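Archaeal actin homolog (Thermoplasma acidophilum, PDB 2FSJ) polymerizes into bundles of helical filaments in a reaction that requires a nucleoside triphosphate and runs best with ATP. Local coordinates at residues V24-D27 with D32-V35; L26-G31 with K98-L103; L66-G71 with L103-L108; F75-Y80 with A107-G112; G93-K98 with T164-R169. All blocks are in the same frame, centred on the assembly; numbering follows the deposited sequence.

How the contacts relate
All five contacts lie in the actin-like N-terminal domain, round the first hairpin of its large mixed sheet. Contact 1 pairs hairpin strands 22-28 and 32-36, and closes before contacts 3, 4 and 5 open along the chain; the segments of contact 2 alternate with theirs. Helix 101-111 packs over one face of the sheet: its N-terminal part meets strand 22-28 in contact 2, its middle the loop 66-71 in contact 3, its end strand 74-77 in contact 4. Contact 5, about 10 Å from contact 2 between centres, sets the loop ahead of the helix against strand 158-170. Together the five pack helix and loops behind the hairpin that carries ATP-binding residues.

Contact 1. Residues V24-D27 with D32-V35; sequences VGLD and DTKV. With GOL (glycerol), chain B.
Asp-27 and Lys-34 face each other across the hairpin as an antiparallel hydrogen-bonded pair, and both send their side chains to the same face of the sheet. Two backbone bonds, Asp-27 N to Lys-34 O and Lys-34 N to Asp-27 O, each 2.9 Å long, join them; the segments run at 169° to one another. In Asp-27, CG anti to the backbone N (chi1 179°) extends the carboxylate towards a glycerol. The lysine chain bends twice along its length, which lays CE alongside the acid, 3.6 Å from Asp-27 OD2. Its ammonium group does not close on the acid, since Lys-34 NZ stays 4.0 Å from Asp-27 OD2, a long salt bridge. Instead NZ reaches back to its own strand and bonds Asp-32 O at 2.9 Å, coming from above that carbonyl plane. The glycerol, probably from the crystallisation liquor, spans the pair: its O1 takes a bond from Lys-34 NZ at 3.0 Å and gives one to Asp-27 OD1 at 2.8 Å. An alanine at Lys-34 removes the ammonium group, and would probably leave Asp-32 O and the glycerol O1 without this donor and the Asp-27 carboxylate without a nearby positive charge. On the reverse face Leu-26 and Val-35 form the next, non-hydrogen-bonded pair, and Leu-26 CD1 approaches Thr-33 CG2 at 4.1 Å. Thr-33 turns its hydroxyl to Ser-47 on strand 42-52. This is the first beta hairpin of the actin fold, whose turn and second strand supply ATP-binding residues, Asp-32, Thr-33 and Lys-34 among them.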
# COMPACT_ATOMS: atom_id res chain seq x y z
N VAL A 24 -8.16 1.38 -15.03
CA VAL A 24 -8.17 1.65 -13.59
C VAL A 24 -6.78 1.43 -13.02
O VAL A 24 -6.07 0.53 -13.48
CB VAL A 24 -9.21 0.81 -12.84
CG1 VAL A 24 -10.66 1.19 -13.29
CG2 VAL A 24 -9.01 -0.65 -13.02
N GLY A 25 -6.41 2.22 -12.01
CA GLY A 25 -5.21 1.97 -11.25
C GLY A 25 -5.60 1.22 -9.99
O GLY A 25 -6.60 1.51 -9.33
N LEU A 26 -4.81 0.21 -9.63
CA LEU A 26 -5.11 -0.61 -8.48
C LEU A 26 -3.82 -0.85 -7.71
O LEU A 26 -2.78 -1.12 -8.33
CB LEU A 26 -5.72 -1.91 -8.91
CG LEU A 26 -5.94 -3.04 -7.90
CD1 LEU A 26 -6.94 -2.69 -6.81
CD2 LEU A 26 -6.31 -4.34 -8.61
N ASP A 27 -3.86 -0.71 -6.40
CA ASP A 27 -2.69 -0.98 -5.55
C ASP A 27 -3.17 -1.72 -4.33
O ASP A 27 -3.82 -1.16 -3.47
CB ASP A 27 -1.98 0.34 -5.23
CG ASP A 27 -0.76 0.19 -4.34
OD1 ASP A 27 -0.38 -0.94 -4.01
OD2 ASP A 27 -0.11 1.18 -3.93
N ASP A 32 -3.69 -1.19 3.06
CA ASP A 32 -4.86 -0.59 2.42
C ASP A 32 -4.83 -0.89 0.95
O ASP A 32 -3.73 -1.03 0.40
CB ASP A 32 -4.91 0.94 2.56
CG ASP A 32 -5.13 1.38 4.01
OD1 ASP A 32 -6.24 1.17 4.55
OD2 ASP A 32 -4.20 1.88 4.68
N THR A 33 -6.03 -0.98 0.33
CA THR A 33 -6.19 -1.17 -1.11
C THR A 33 -6.65 0.19 -1.64
O THR A 33 -7.59 0.78 -1.10
CB THR A 33 -7.24 -2.31 -1.34
OG1 THR A 33 -6.65 -3.56 -0.90
CG2 THR A 33 -7.63 -2.50 -2.79
N LYS A 34 -5.99 0.66 -2.68
CA LYS A 34 -6.26 1.92 -3.33
C LYS A 34 -6.68 1.66 -4.75
O LYS A 34 -6.07 0.83 -5.42
CB LYS A 34 -4.96 2.74 -3.39
CG LYS A 34 -4.53 3.40 -2.08
CD LYS A 34 -3.92 2.51 -1.05
CE LYS A 34 -2.65 1.88 -1.51
NZ LYS A 34 -1.96 1.08 -0.43
N VAL A 35 -7.62 2.46 -5.22
CA VAL A 35 -8.14 2.42 -6.58
C VAL A 35 -8.20 3.85 -7.15
O VAL A 35 -8.67 4.80 -6.46
CB VAL A 35 -9.60 1.76 -6.61
CG1 VAL A 35 -10.01 1.36 -8.01
CG2 VAL A 35 -9.71 0.64 -5.63
C1 GOL B . 1.78 -0.35 -1.09
O1 GOL B . 0.41 -0.41 -1.39
C2 GOL B . 2.39 0.89 -1.75
O2 GOL B . 2.09 0.93 -3.13
C3 GOL B . 1.96 2.20 -1.08
O3 GOL B . 2.93 3.22 -1.31

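Contact 2. Residues L26-G31 with K98-L103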
# COMPACT_ATOMS: atom_id res chain seq x y z
N LEU A 26 -4.81 0.21 -9.63
CA LEU A 26 -5.11 -0.61 -8.48
C LEU A 26 -3.82 -0.85 -7.71
O LEU A 26 -2.78 -1.12 -8.33
CB LEU A 26 -5.72 -1.91 -8.91
CG LEU A 26 -5.94 -3.04 -7.90
CD1 LEU A 26 -6.94 -2.69 -6.81
CD2 LEU A 26 -6.31 -4.34 -8.61
N ASP A 27 -3.86 -0.71 -6.40
CA ASP A 27 -2.69 -0.98 -5.55
C ASP A 27 -3.17 -1.72 -4.33
O ASP A 27 -3.82 -1.16 -3.47
CB ASP A 27 -1.98 0.34 -5.23
CG ASP A 27 -0.76 0.19 -4.34
OD1 ASP A 27 -0.38 -0.94 -4.01
OD2 ASP A 27 -0.11 1.18 -3.93
N VAL A 28 -2.92 -3.02 -4.27
CA VAL A 28 -3.38 -3.84 -3.13
C VAL A 28 -2.20 -3.94 -2.14
O VAL A 28 -1.33 -4.84 -2.22
CB VAL A 28 -3.86 -5.25 -3.54
CG1 VAL A 28 -4.41 -6.04 -2.34
CG2 VAL A 28 -4.91 -5.14 -4.61
N GLY A 29 -2.22 -2.99 -1.21
CA GLY A 29 -1.21 -2.94 -0.17
C GLY A 29 -1.50 -3.95 0.93
O GLY A 29 -2.65 -4.39 1.14
N TYR A 30 -0.47 -4.26 1.69
CA TYR A 30 -0.61 -5.06 2.94
C TYR A 30 -1.64 -4.38 3.85
O TYR A 30 -2.53 -5.03 4.45
CB TYR A 30 0.75 -5.21 3.70
CG TYR A 30 0.51 -5.77 5.08
CD1 TYR A 30 0.25 -7.14 5.26
CD2 TYR A 30 0.35 -4.93 6.18
CE1 TYR A 30 -0.09 -7.66 6.52
CE2 TYR A 30 -0.00 -5.45 7.46
CZ TYR A 30 -0.20 -6.81 7.62
OH TYR A 30 -0.56 -7.35 8.86
N GLY A 31 -1.56 -3.05 3.92
CA GLY A 31 -2.40 -2.27 4.80
C GLY A 31 -3.74 -1.83 4.23
O GLY A 31 -4.79 -2.01 4.86
N LYS A 98 -4.51 -15.84 -2.90
CA LYS A 98 -5.88 -16.06 -2.44
C LYS A 98 -6.38 -14.91 -1.58
O LYS A 98 -7.55 -14.51 -1.65
CB LYS A 98 -5.99 -17.38 -1.66
N GLU A 99 -5.49 -14.34 -0.79
CA GLU A 99 -5.84 -13.26 0.12
C GLU A 99 -6.22 -11.97 -0.59
O GLU A 99 -7.07 -11.24 -0.12
CB GLU A 99 -4.71 -13.01 1.10
CG GLU A 99 -4.43 -14.15 2.05
CD GLU A 99 -3.40 -15.16 1.54
OE1 GLU A 99 -2.99 -15.13 0.35
OE2 GLU A 99 -2.99 -16.02 2.35
N ALA A 100 -5.62 -11.72 -1.74
CA ALA A 100 -5.88 -10.54 -2.56
C ALA A 100 -7.18 -10.60 -3.35
O ALA A 100 -7.79 -9.54 -3.59
CB ALA A 100 -4.68 -10.30 -3.54
N PHE A 101 -7.62 -11.78 -3.78
CA PHE A 101 -8.73 -11.84 -4.71
C PHE A 101 -10.01 -11.15 -4.23
O PHE A 101 -10.57 -10.36 -4.97
CB PHE A 101 -9.01 -13.28 -5.24
CG PHE A 101 -9.95 -13.29 -6.40
CD1 PHE A 101 -9.73 -12.47 -7.47
CD2 PHE A 101 -11.13 -14.04 -6.37
CE1 PHE A 101 -10.62 -12.40 -8.51
CE2 PHE A 101 -12.04 -13.99 -7.44
CZ PHE A 101 -11.79 -13.18 -8.49
N PRO A 102 -10.50 -11.42 -3.01
CA PRO A 102 -11.70 -10.69 -2.56
C PRO A 102 -11.51 -9.16 -2.54
O PRO A 102 -12.45 -8.41 -2.73
CB PRO A 102 -11.97 -11.26 -1.18
CG PRO A 102 -11.40 -12.64 -1.24
CD PRO A 102 -10.06 -12.44 -2.02
N LEU A 103 -10.27 -8.70 -2.29
CA LEU A 103 -9.98 -7.27 -2.25
C LEU A 103 -10.02 -6.64 -3.64
O LEU A 103 -10.45 -5.49 -3.82
CB LEU A 103 -8.61 -7.01 -1.58
CG LEU A 103 -8.51 -7.50 -0.12
CD1 LEU A 103 -7.09 -7.32 0.38
CD2 LEU A 103 -9.51 -6.82 0.80
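Val-28, at the end of its strand, packs against Ala-100 and Leu-103 at the N-terminal part of helix 101-111. Two residues earlier, Leu-26 already leans to the helix side of the sheet, but it settles further along, with its CD1 3.8 Å from Ala-107 CB. Val-28 returns to the helix side and carries the whole contact through one branch. Its CG1 stands anti to the backbone N (chi1 -176°), which aims it at the helix, 4.0 Å from Leu-103 CD1. There the two side chains cross at a slant. The same methyl also faces Ala-100 CB, more loosely, at 4.4 Å. The second branch, Val-28 CG2, packs on CD2 of Leu-95 in the loop before the helix and also reaches CG1 of Ile-104 on the helix itself. Beyond the valine the chain leaves the strand at Gly-29, whose carbonyl takes a bond from the hydroxyl of Ser-47. Tyr-30, with its amide bonded to Asp-92, and Gly-31 then belong to the ATP-binding turn and do not touch the helix segment. Thr-33 closes the packing from the next strand, its hydroxyl oxygen lying beside Val-28 CG1. No hydrogen bond links the two segments. Because buried methyl groups make every touch, the contact owes its strength to dispersion and the exclusion of water. Nothing directional passes between the two segments; the polar bonds near the start of the helix are made to others, such as Glu-99 O with Trp-49 NE1.

Contact 3. Residues L66-G71 with L103-L108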
# COMPACT_ATOMS: atom_id res chain seq x y z
N LEU A 66 -20.40 -9.25 -0.45
CA LEU A 66 -20.07 -9.63 -1.80
C LEU A 66 -19.75 -11.12 -1.93
O LEU A 66 -19.45 -11.78 -0.95
CB LEU A 66 -18.87 -8.82 -2.36
CG LEU A 66 -18.95 -7.30 -2.39
CD1 LEU A 66 -17.67 -6.70 -3.06
CD2 LEU A 66 -20.23 -6.72 -3.05
N SER A 67 -19.82 -11.60 -3.19
CA SER A 67 -19.41 -12.94 -3.58
C SER A 67 -18.84 -12.91 -4.97
O SER A 67 -19.27 -12.10 -5.81
CB SER A 67 -20.61 -13.89 -3.58
OG SER A 67 -20.22 -15.21 -3.91
N THR A 68 -17.83 -13.75 -5.23
CA THR A 68 -17.35 -13.93 -6.60
C THR A 68 -17.80 -15.26 -7.19
O THR A 68 -17.46 -15.55 -8.30
CB THR A 68 -15.81 -13.88 -6.68
OG1 THR A 68 -15.22 -14.94 -5.88
CG2 THR A 68 -15.30 -12.57 -6.08
N ASP A 69 -18.56 -16.05 -6.43
CA ASP A 69 -18.98 -17.39 -6.90
C ASP A 69 -20.48 -17.61 -6.73
O ASP A 69 -20.92 -18.70 -6.39
CB ASP A 69 -18.20 -18.50 -6.21
CG ASP A 69 -18.26 -18.44 -4.69
OD1 ASP A 69 -19.13 -17.75 -4.13
OD2 ASP A 69 -17.46 -19.09 -4.00
N GLY A 70 -21.23 -16.55 -6.93
CA GLY A 70 -22.68 -16.59 -6.89
C GLY A 70 -23.29 -17.00 -5.55
O GLY A 70 -24.34 -17.63 -5.51
N GLY A 71 -22.65 -16.63 -4.43
CA GLY A 71 -23.20 -16.91 -3.13
C GLY A 71 -22.72 -18.16 -2.44
O GLY A 71 -23.02 -18.37 -1.26
N LEU A 103 -10.27 -8.70 -2.29
CA LEU A 103 -9.98 -7.27 -2.25
C LEU A 103 -10.02 -6.64 -3.64
O LEU A 103 -10.45 -5.49 -3.82
CB LEU A 103 -8.61 -7.01 -1.58
CG LEU A 103 -8.51 -7.50 -0.12
CD1 LEU A 103 -7.09 -7.32 0.38
CD2 LEU A 103 -9.51 -6.82 0.80
N ILE A 104 -9.54 -7.40 -4.64
CA ILE A 104 -9.64 -6.99 -6.04
C ILE A 104 -11.11 -6.90 -6.46
O ILE A 104 -11.56 -5.89 -7.05
CB ILE A 104 -8.85 -7.97 -6.93
CG1 ILE A 104 -7.35 -7.82 -6.67
CG2 ILE A 104 -9.12 -7.65 -8.38
CD1 ILE A 104 -6.50 -9.04 -7.01
N ALA A 105 -11.89 -7.90 -6.06
CA ALA A 105 -13.33 -7.88 -6.36
C ALA A 105 -13.99 -6.67 -5.70
O ALA A 105 -14.80 -6.02 -6.31
CB ALA A 105 -13.96 -9.13 -5.89
N ALA A 106 -13.65 -6.43 -4.44
CA ALA A 106 -14.21 -5.31 -3.70
C ALA A 106 -13.81 -3.97 -4.33
O ALA A 106 -14.63 -3.06 -4.43
CB ALA A 106 -13.81 -5.39 -2.27
N ALA A 107 -12.56 -3.86 -4.76
CA ALA A 107 -12.08 -2.67 -5.47
C ALA A 107 -12.91 -2.34 -6.70
O ALA A 107 -13.30 -1.19 -6.91
CB ALA A 107 -10.61 -2.80 -5.88
N LEU A 108 -13.14 -3.35 -7.52
CA LEU A 108 -13.96 -3.18 -8.73
C LEU A 108 -15.41 -2.83 -8.40
O LEU A 108 -15.98 -1.92 -8.99
CB LEU A 108 -13.84 -4.40 -9.63
CG LEU A 108 -12.41 -4.80 -10.00
CD1 LEU A 108 -12.39 -6.05 -10.90
CD2 LEU A 108 -11.76 -3.65 -10.73
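The loop 66-71 has no regular structure and runs beside helix 101-111, with Leu-66 CA 7.5 Å from Ala-106 CA and Thr-68 CA 7.3 Å from Ala-105 CA, a spacing that small side chains on the helix allow. Leu-66 reaches inward and sets its CD1 against the helix backbone, 3.8 Å from Ala-106 CA. The methyl of that alanine is a little further off, with Ala-106 CB 4.2 Å from Leu-66 CD1. The other branch of Leu-66 leans on Trp-109, one turn on. Thr-68 presents its methyl: with OG1 lodged between the backbone N and the carbonyl carbon (chi1 61°), CG2 is left to meet Ala-105 CB at 3.7 Å. Ser-67, between them, points away and organises the loop instead. Its OG accepts from Asp-69 N at 3.1 Å, an ST turn, and from Gly-71 N at 2.9 Å, while it donates to the carbonyl of Thr-73. The serine's bonds stay within the loop, and none crosses to the helix. What the loop offers there is two methyl groups set against alanine carbons, one of them a backbone CA, held by van der Waals contact and without a cross-bond.

Contact 4. Residues F75-Y80 with A107-G112; sequences FIYGKY and ALWESG
Trp-109 and Glu-110, neighbours near the end of helix 101-111, both approach the hydroxyl of Tyr-77 on strand 74-77. Trp-109 comes first and touches lightly, its CD1 4.1 Å from Tyr-77 OH; the indole has a partner elsewhere in Arg-159, with which it makes a cation-pi contact. Glu-110 carries the main bond. Its chain is bent at chi2, bringing the carboxylate up to the phenol end, where Tyr-77 OH donates to Glu-110 OE2 at 2.6 Å. The oxygen sits at the edge of the tyrosine ring, in its plane, whereas the carboxylate itself stands nearly upright to the ring, the planes 78° apart. The hydroxyl meets OE2 on its anti side, 24° out of the carboxylate plane. Glu-110 CG also lies 4.1 Å from Tyr-77 CE1, so carbon packing accompanies the bond. Ser-111 then turns back on the helix, its OG bonding Leu-108 O at 2.7 Å, and Gly-112 leaves the helix with a positive phi. The tyrosine spans the 10.0 Å between Tyr-77 CA and Ala-107 CA because its ring projects between the backbone N and the carbonyl carbon (chi1 63°), packing on Ala-106. It also meets Phe-45 edge to face. A phenylalanine in place of Tyr-77 would probably leave Glu-110 OE2 without this donor and the carboxylate freer to turn. The short phenol-carboxylate bond is likely to favour the charged acid, and it ties the sheet's edge strand to the helix end through a single directional link amid aromatic packing.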
# COMPACT_ATOMS: atom_id res chain seq x y z
N PHE A 75 -18.38 -12.57 1.56
CA PHE A 75 -17.47 -11.88 2.43
C PHE A 75 -17.84 -10.40 2.64
O PHE A 75 -18.48 -9.75 1.81
CB PHE A 75 -16.04 -12.00 1.89
CG PHE A 75 -15.82 -11.33 0.56
CD1 PHE A 75 -15.35 -10.02 0.47
CD2 PHE A 75 -16.05 -12.02 -0.63
CE1 PHE A 75 -15.13 -9.42 -0.77
CE2 PHE A 75 -15.84 -11.41 -1.88
CZ PHE A 75 -15.37 -10.12 -1.93
N ILE A 76 -17.34 -9.87 3.76
CA ILE A 76 -17.38 -8.46 4.08
C ILE A 76 -15.91 -7.96 4.11
O ILE A 76 -15.01 -8.68 4.47
CB ILE A 76 -18.15 -8.31 5.42
CG1 ILE A 76 -19.63 -8.69 5.18
CG2 ILE A 76 -18.09 -6.90 6.00
CD1 ILE A 76 -20.38 -8.92 6.50
N TYR A 77 -15.70 -6.71 3.74
CA TYR A 77 -14.36 -6.21 3.55
C TYR A 77 -14.18 -4.79 4.13
O TYR A 77 -15.15 -4.12 4.49
CB TYR A 77 -14.01 -6.23 2.06
CG TYR A 77 -14.91 -5.33 1.26
CD1 TYR A 77 -14.55 -3.99 0.99
CD2 TYR A 77 -16.10 -5.81 0.74
CE1 TYR A 77 -15.43 -3.14 0.28
CE2 TYR A 77 -16.96 -5.01 0.03
CZ TYR A 77 -16.63 -3.67 -0.19
OH TYR A 77 -17.51 -2.93 -0.92
N GLY A 78 -12.93 -4.34 4.19
CA GLY A 78 -12.63 -2.99 4.57
C GLY A 78 -12.80 -2.80 6.06
O GLY A 78 -12.55 -3.72 6.85
N LYS A 79 -13.27 -1.61 6.42
CA LYS A 79 -13.40 -1.23 7.84
C LYS A 79 -14.45 -2.10 8.60
O LYS A 79 -14.36 -2.29 9.80
CB LYS A 79 -13.70 0.26 7.97
CG LYS A 79 -15.01 0.75 7.34
CD LYS A 79 -15.17 2.27 7.46
CE LYS A 79 -16.53 2.73 6.93
NZ LYS A 79 -16.69 4.24 7.11
N TYR A 80 -15.38 -2.71 7.86
CA TYR A 80 -16.39 -3.62 8.47
C TYR A 80 -15.97 -5.04 8.75
O TYR A 80 -16.67 -5.74 9.49
CB TYR A 80 -17.64 -3.68 7.60
CG TYR A 80 -18.21 -2.33 7.45
CD1 TYR A 80 -18.66 -1.63 8.55
CD2 TYR A 80 -18.25 -1.71 6.22
CE1 TYR A 80 -19.16 -0.34 8.42
CE2 TYR A 80 -18.75 -0.45 6.08
CZ TYR A 80 -19.20 0.23 7.20
OH TYR A 80 -19.70 1.50 7.07
N ALA A 107 -12.56 -3.86 -4.76
CA ALA A 107 -12.08 -2.67 -5.47
C ALA A 107 -12.91 -2.34 -6.70
O ALA A 107 -13.30 -1.19 -6.91
CB ALA A 107 -10.61 -2.80 -5.88
N LEU A 108 -13.14 -3.35 -7.52
CA LEU A 108 -13.96 -3.18 -8.73
C LEU A 108 -15.41 -2.83 -8.40
O LEU A 108 -15.98 -1.92 -8.99
CB LEU A 108 -13.84 -4.40 -9.63
CG LEU A 108 -12.41 -4.80 -10.00
CD1 LEU A 108 -12.39 -6.05 -10.90
CD2 LEU A 108 -11.76 -3.65 -10.73
N TRP A 109 -15.99 -3.50 -7.41
CA TRP A 109 -17.30 -3.15 -6.89
C TRP A 109 -17.39 -1.68 -6.39
O TRP A 109 -18.31 -0.93 -6.74
CB TRP A 109 -17.68 -4.10 -5.75
CG TRP A 109 -19.12 -3.93 -5.38
CD1 TRP A 109 -19.63 -3.10 -4.43
CD2 TRP A 109 -20.25 -4.57 -6.01
NE1 TRP A 109 -21.01 -3.17 -4.43
CE2 TRP A 109 -21.42 -4.08 -5.37
CE3 TRP A 109 -20.39 -5.55 -7.01
CZ2 TRP A 109 -22.69 -4.50 -5.72
CZ3 TRP A 109 -21.68 -5.98 -7.35
CH2 TRP A 109 -22.80 -5.46 -6.72
N GLU A 110 -16.43 -1.28 -5.56
CA GLU A 110 -16.41 0.09 -5.07
C GLU A 110 -16.22 1.15 -6.16
O GLU A 110 -16.73 2.28 -6.03
CB GLU A 110 -15.38 0.28 -4.01
CG GLU A 110 -15.69 -0.41 -2.71
CD GLU A 110 -16.64 0.33 -1.79
OE1 GLU A 110 -16.93 1.55 -1.99
OE2 GLU A 110 -17.11 -0.33 -0.84
N SER A 111 -15.52 0.81 -7.23
CA SER A 111 -15.29 1.75 -8.31
C SER A 111 -16.65 2.23 -8.89
O SER A 111 -16.74 3.32 -9.40
CB SER A 111 -14.38 1.12 -9.39
OG SER A 111 -15.08 0.28 -10.29
N GLY A 112 -17.68 1.40 -8.79
CA GLY A 112 -19.00 1.66 -9.35
C GLY A 112 -19.05 1.51 -10.87
O GLY A 112 -20.10 1.73 -11.47

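Contact 5. Residues G93-K98 with T164-R169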
# COMPACT_ATOMS: atom_id res chain seq x y z
N GLY A 93 1.39 -5.89 -3.15
CA GLY A 93 1.40 -6.34 -4.54
C GLY A 93 1.34 -7.84 -4.79
O GLY A 93 1.92 -8.33 -5.78
N ARG A 94 0.61 -8.58 -3.93
CA ARG A 94 0.45 -10.02 -4.10
C ARG A 94 -0.85 -10.33 -4.81
O ARG A 94 -1.77 -10.94 -4.24
CB ARG A 94 0.47 -10.76 -2.76
CG ARG A 94 1.77 -10.50 -1.96
CD ARG A 94 3.01 -11.10 -2.61
NE ARG A 94 2.85 -12.54 -2.80
CZ ARG A 94 3.17 -13.49 -1.90
NH1 ARG A 94 3.70 -13.19 -0.71
NH2 ARG A 94 2.96 -14.77 -2.22
N LEU A 95 -0.93 -9.88 -6.06
CA LEU A 95 -2.18 -9.88 -6.79
C LEU A 95 -2.67 -11.27 -7.19
O LEU A 95 -3.87 -11.45 -7.41
CB LEU A 95 -2.07 -9.02 -8.04
CG LEU A 95 -1.78 -7.52 -7.97
CD1 LEU A 95 -1.80 -6.93 -9.41
CD2 LEU A 95 -2.75 -6.79 -7.12
N ALA A 96 -1.78 -12.26 -7.24
CA ALA A 96 -2.17 -13.65 -7.56
C ALA A 96 -2.60 -14.46 -6.35
O ALA A 96 -3.01 -15.60 -6.51
CB ALA A 96 -1.02 -14.35 -8.27
N SER A 97 -2.47 -13.91 -5.15
CA SER A 97 -2.71 -14.63 -3.93
C SER A 97 -4.20 -14.79 -3.64
O SER A 97 -5.05 -13.99 -4.10
CB SER A 97 -2.00 -13.94 -2.73
OG SER A 97 -2.53 -12.65 -2.46
N LYS A 98 -4.51 -15.84 -2.90
CA LYS A 98 -5.88 -16.06 -2.44
C LYS A 98 -6.38 -14.91 -1.58
O LYS A 98 -7.55 -14.51 -1.65
CB LYS A 98 -5.99 -17.38 -1.66
N THR A 164 -8.90 -7.58 -19.57
CA THR A 164 -8.26 -7.79 -20.89
C THR A 164 -6.76 -7.66 -20.83
O THR A 164 -6.03 -8.26 -21.65
CB THR A 164 -8.78 -6.83 -21.98
OG1 THR A 164 -8.44 -5.47 -21.66
CG2 THR A 164 -10.27 -6.83 -22.08
N ARG A 165 -6.27 -6.87 -19.88
CA ARG A 165 -4.83 -6.62 -19.82
C ARG A 165 -4.47 -6.10 -18.47
O ARG A 165 -5.22 -5.33 -17.90
CB ARG A 165 -4.40 -5.61 -20.86
CG ARG A 165 -2.92 -5.45 -21.00
CD ARG A 165 -2.39 -4.93 -22.36
NE ARG A 165 -3.44 -4.33 -23.19
CZ ARG A 165 -3.63 -3.03 -23.38
NH1 ARG A 165 -2.85 -2.13 -22.78
NH2 ARG A 165 -4.63 -2.62 -24.16
N LEU A 166 -3.33 -6.57 -17.97
CA LEU A 166 -2.76 -6.10 -16.74
C LEU A 166 -1.40 -5.50 -17.07
O LEU A 166 -0.52 -6.20 -17.60
CB LEU A 166 -2.63 -7.30 -15.80
CG LEU A 166 -2.13 -7.09 -14.39
CD1 LEU A 166 -3.05 -6.15 -13.60
CD2 LEU A 166 -1.97 -8.44 -13.69
N ILE A 167 -1.23 -4.21 -16.77
CA ILE A 167 0.03 -3.51 -16.94
C ILE A 167 0.62 -3.32 -15.53
O ILE A 167 -0.08 -2.91 -14.62
CB ILE A 167 -0.19 -2.17 -17.64
CG1 ILE A 167 -0.76 -2.38 -19.08
CG2 ILE A 167 1.10 -1.30 -17.67
CD1 ILE A 167 0.12 -3.21 -19.98
N MET A 168 1.91 -3.60 -15.39
CA MET A 168 2.57 -3.64 -14.10
C MET A 168 3.83 -2.80 -14.09
O MET A 168 4.61 -2.86 -15.04
CB MET A 168 2.94 -5.08 -13.76
CG MET A 168 1.74 -5.99 -13.60
SD MET A 168 0.79 -5.65 -12.14
CE MET A 168 1.84 -6.35 -10.76
N ARG A 169 4.08 -2.09 -12.99
CA ARG A 169 5.35 -1.40 -12.79
C ARG A 169 5.86 -1.72 -11.40
O ARG A 169 5.03 -1.99 -10.55
CB ARG A 169 5.15 0.10 -12.87
CG ARG A 169 4.94 0.62 -14.26
CD ARG A 169 6.13 0.44 -15.20
NE ARG A 169 5.80 0.97 -16.52
CZ ARG A 169 5.21 0.29 -17.50
NH1 ARG A 169 4.88 -1.00 -17.36
NH2 ARG A 169 4.97 0.91 -18.65
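The loop leading into helix 101-111 makes a type I beta turn from Arg-94 to Ser-97, and its Leu-95 is the residue that reaches strand 158-170 of the domain's large sheet. The backbones are well apart, Leu-95 CA being 10.7 Å from Leu-166 CA, so side chains must bridge the gap. Leu-95 and Met-168 do so tip to tip. The methionine chain curls at both chi2 and chi3 (-70° and -75°), bringing its methyl end round to the leucine, with Met-168 CE 3.9 Å from Leu-95 CD1. The sulfur is almost as near, Met-168 SD lying 4.0 Å from the same CD1 of Leu-95. Leu-166, two residues back on the same face, adds a looser touch, its CD1 4.4 Å from Leu-95 CD1. Arg-94 O accepts both Ser-97 N at 3.2 Å and Ser-97 OG at 2.6 Å, the hydroxyl lying in the carbonyl plane, which is likely to hold the turn in shape. Ala-140 of helix 133-144 packs on Leu-95 and Leu-166 alike, and Arg-94 pairs with Glu-136 of that helix. One leucine methyl thus meets two buried apolar side chains, an apolar contact with no hydrogen bond between the two segments.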